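PDB 7B7P: type IV pilus biogenesis protein PilB from Streptococcus sanguinis, which is a minor type IV pilin with a von Willebrand factor A-like module and has a direct role in adhesion, probably through a metal-dependent site. Local coordinates for residues A[160-165]-A[418-423]. Numbering follows the deposited sequence.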
ATOM      1  N   MET A 160      -6.983 -10.603  -6.756  1.00112.50           N
ATOM      2  CA  MET A 160      -6.693 -11.164  -5.451  1.00100.16           C
ATOM      3  C   MET A 160      -7.640 -10.588  -4.399  1.00 98.21           C
ATOM      4  O   MET A 160      -8.323  -9.578  -4.614  1.00 96.52           O
ATOM      5  CB  MET A 160      -5.239 -10.900  -5.090  1.00101.49           C
ATOM      6  CG  MET A 160      -4.258 -11.691  -5.943  1.00110.10           C
ATOM      7  SD  MET A 160      -4.926 -13.205  -6.694  1.00126.04           S
ATOM      8  CE  MET A 160      -5.501 -12.623  -8.297  1.00113.73           C
ATOM      9  N   ASN A 161      -7.708 -11.266  -3.259  1.00 92.21           N
ATOM     10  CA  ASN A 161      -8.453 -10.743  -2.127  1.00 87.49           C
ATOM     11  C   ASN A 161      -7.546  -9.860  -1.280  1.00 83.99           C
ATOM     12  O   ASN A 161      -6.327 -10.054  -1.226  1.00 78.14           O
ATOM     13  CB  ASN A 161      -9.041 -11.878  -1.288  1.00 88.86           C
ATOM     14  CG  ASN A 161      -9.757 -12.905  -2.139  1.00 93.51           C
ATOM     15  OD1 ASN A 161     -10.803 -12.615  -2.720  1.00 94.12           O
ATOM     16  ND2 ASN A 161      -9.191 -14.109  -2.232  1.00 95.87           N
ATOM     17  N   ILE A 162      -8.153  -8.867  -0.637  1.00 81.81           N
ATOM     18  CA  ILE A 162      -7.427  -7.885   0.154  1.00 76.70           C
ATOM     19  C   ILE A 162      -8.113  -7.743   1.504  1.00 74.90           C
ATOM     20  O   ILE A 162      -9.330  -7.532   1.571  1.00 74.30           O
ATOM     21  CB  ILE A 162      -7.366  -6.519  -0.556  1.00 76.79           C
ATOM     22  CG1 ILE A 162      -6.488  -6.595  -1.809  1.00 79.03           C
ATOM     23  CG2 ILE A 162      -6.889  -5.448   0.403  1.00 67.32           C
ATOM     24  CD1 ILE A 162      -6.608  -5.359  -2.717  1.00 82.43           C
ATOM     25  N   ALA A 163      -7.335  -7.835   2.576  1.00 70.98           N
ATOM     26  CA  ALA A 163      -7.839  -7.588   3.914  1.00 70.08           C
ATOM     27  C   ALA A 163      -7.168  -6.349   4.486  1.00 65.12           C
ATOM     28  O   ALA A 163      -5.967  -6.143   4.303  1.00 65.73           O
ATOM     29  CB  ALA A 163      -7.597  -8.785   4.827  1.00 66.26           C
ATOM     30  N   VAL A 164      -7.957  -5.521   5.160  1.00 59.19           N
ATOM     31  CA  VAL A 164      -7.478  -4.284   5.750  1.00 62.00           C
ATOM     32  C   VAL A 164      -7.968  -4.254   7.182  1.00 65.18           C
ATOM     33  O   VAL A 164      -9.174  -4.309   7.429  1.00 66.87           O
ATOM     34  CB  VAL A 164      -7.971  -3.040   4.991  1.00 66.58           C
ATOM     35  CG1 VAL A 164      -7.443  -1.782   5.667  1.00 63.95           C
ATOM     36  CG2 VAL A 164      -7.549  -3.090   3.522  1.00 65.20           C
ATOM     37  N   SER A 165      -7.047  -4.190   8.127  1.00 65.92           N
ATOM     38  CA  SER A 165      -7.430  -4.037   9.521  1.00 66.11           C
ATOM     39  C   SER A 165      -7.220  -2.589   9.923  1.00 63.30           C
ATOM     40  O   SER A 165      -6.093  -2.078   9.854  1.00 62.80           O
ATOM     41  CB  SER A 165      -6.646  -4.973  10.445  1.00 59.16           C
ATOM     42  OG  SER A 165      -7.179  -4.853  11.757  1.00 58.18           O
ATOM     43  N   GLN A 418      -2.930   0.239  -6.214  1.00 78.47           N
ATOM     44  CA  GLN A 418      -1.743   0.066  -7.041  1.00 79.52           C
ATOM     45  C   GLN A 418      -0.930  -1.176  -6.682  1.00 84.46           C
ATOM     46  O   GLN A 418      -0.313  -1.778  -7.569  1.00 84.23           O
ATOM     47  CB  GLN A 418      -0.871   1.313  -6.957  1.00 83.26           C
ATOM     48  CG  GLN A 418      -1.283   2.369  -7.984  1.00 98.04           C
ATOM     49  CD  GLN A 418      -0.100   2.895  -8.791  1.00101.03           C
ATOM     50  OE1 GLN A 418       1.060   2.527  -8.542  1.00 96.15           O
ATOM     51  NE2 GLN A 418      -0.392   3.729  -9.789  1.00100.71           N
ATOM     52  N   ASP A 419      -0.878  -1.564  -5.403  1.00 84.23           N
ATOM     53  CA  ASP A 419      -0.339  -2.881  -5.074  1.00 79.98           C
ATOM     54  C   ASP A 419      -1.135  -3.976  -5.767  1.00 77.99           C
ATOM     55  O   ASP A 419      -0.559  -4.922  -6.316  1.00 80.94           O
ATOM     56  CB  ASP A 419      -0.353  -3.113  -3.563  1.00 83.40           C
ATOM     57  CG  ASP A 419       0.534  -2.139  -2.805  1.00 83.10           C
ATOM     58  OD1 ASP A 419       1.536  -1.642  -3.377  1.00 77.35           O
ATOM     59  OD2 ASP A 419       0.213  -1.887  -1.619  1.00 82.59           O
ATOM     60  N   LEU A 420      -2.466  -3.855  -5.749  1.00 78.03           N
ATOM     61  CA  LEU A 420      -3.333  -4.827  -6.406  1.00 78.76           C
ATOM     62  C   LEU A 420      -3.012  -4.942  -7.893  1.00 85.69           C
ATOM     63  O   LEU A 420      -2.795  -6.044  -8.411  1.00 86.63           O
ATOM     64  CB  LEU A 420      -4.794  -4.427  -6.198  1.00 78.49           C
ATOM     65  CG  LEU A 420      -5.806  -5.453  -6.705  1.00 88.92           C
ATOM     66  CD1 LEU A 420      -5.658  -6.772  -5.950  1.00 89.51           C
ATOM     67  CD2 LEU A 420      -7.201  -4.915  -6.568  1.00 84.76           C
ATOM     68  N   TRP A 421      -2.989  -3.806  -8.597  1.00 84.71           N
ATOM     69  CA  TRP A 421      -2.601  -3.803 -10.005  1.00 84.79           C
ATOM     70  C   TRP A 421      -1.225  -4.422 -10.200  1.00 84.08           C
ATOM     71  O   TRP A 421      -1.025  -5.246 -11.099  1.00 86.94           O
ATOM     72  CB  TRP A 421      -2.634  -2.372 -10.550  1.00 84.41           C
ATOM     73  CG  TRP A 421      -3.979  -2.032 -11.044  1.00 83.59           C
ATOM     74  CD1 TRP A 421      -4.900  -1.196 -10.460  1.00 87.87           C
ATOM     75  CD2 TRP A 421      -4.599  -2.565 -12.210  1.00 90.79           C
ATOM     76  NE1 TRP A 421      -6.057  -1.172 -11.208  1.00 91.35           N
ATOM     77  CE2 TRP A 421      -5.895  -2.005 -12.289  1.00 94.80           C
ATOM     78  CE3 TRP A 421      -4.182  -3.460 -13.209  1.00 89.87           C
ATOM     79  CZ2 TRP A 421      -6.773  -2.312 -13.328  1.00 95.79           C
ATOM     80  CZ3 TRP A 421      -5.058  -3.766 -14.239  1.00 90.39           C
ATOM     81  CH2 TRP A 421      -6.337  -3.193 -14.291  1.00 93.82           C
ATOM     82  N   PHE A 422      -0.276  -4.063  -9.344  1.00 85.90           N
ATOM     83  CA  PHE A 422       1.104  -4.482  -9.550  1.00 85.63           C
ATOM     84  C   PHE A 422       1.285  -5.979  -9.348  1.00 89.77           C
ATOM     85  O   PHE A 422       2.185  -6.577  -9.954  1.00 92.34           O
ATOM     86  CB  PHE A 422       2.011  -3.713  -8.602  1.00 87.38           C
ATOM     87  CG  PHE A 422       3.269  -3.245  -9.230  1.00 85.59           C
ATOM     88  CD1 PHE A 422       4.342  -4.105  -9.370  1.00 88.82           C
ATOM     89  CD2 PHE A 422       3.386  -1.935  -9.678  1.00 89.66           C
ATOM     90  CE1 PHE A 422       5.524  -3.668  -9.957  1.00 89.08           C
ATOM     91  CE2 PHE A 422       4.562  -1.485 -10.263  1.00 87.60           C
ATOM     92  CZ  PHE A 422       5.634  -2.351 -10.404  1.00 88.32           C
ATOM     93  N   VAL A 423       0.465  -6.595  -8.500  1.00 87.38           N
ATOM     94  CA  VAL A 423       0.645  -8.011  -8.194  1.00 90.64           C
ATOM     95  C   VAL A 423      -0.150  -8.896  -9.154  1.00 89.00           C
ATOM     96  O   VAL A 423       0.284 -10.009  -9.474  1.00 87.12           O
ATOM     97  CB  VAL A 423       0.288  -8.295  -6.720  1.00 92.46           C
ATOM     98  CG1 VAL A 423      -1.245  -8.354  -6.506  1.00 90.02           C
ATOM     99  CG2 VAL A 423       0.980  -9.572  -6.242  1.00 92.15           C
TER
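The CD1 methyl of I162 lies against the side chain of L420, from CB out to both methyls. I162 CD1 lies 3.7 Å from L420 CD1 and 3.9 Å from L420 CD2. I162 CD1 is also 4.0 Å from L420 CB, so it rests along the leucine side chain and not only on its methyls. The two side chains run at a slant to each other. In I162 the longer branch does the touching: CG1 stands anti to the carbonyl carbon (chi1 -68°), and an extended chi2 of 168° carries CD1 out to the helix. L420 CB does not point straight at the strand. Its CG is anti to the backbone N (chi1 -173°), which brings both methyls over to I162.

M160 adds a looser contact just before the strand. M160 CB is 4.2 Å from L420 CD1, and M160 O is 4.1 Å from the same L420 CD1. The side-chain packing is apolar and joins the start of strand 162-169 to the last turns of helix 402-424. Strand 162-169 belongs to the central sheet of the von Willebrand factor A-like domain, where it pairs in parallel with strands 212-219 and 276-283. The contact lies away from the magnesium site.

I162 also packs on L276 and Y278 of strand 276-283, and L420 touches Q159. One residue earlier on the helix, D419 forms a salt bridge with R364 and a hydrogen bond with Y278 OH, tying the helix to the same sheet.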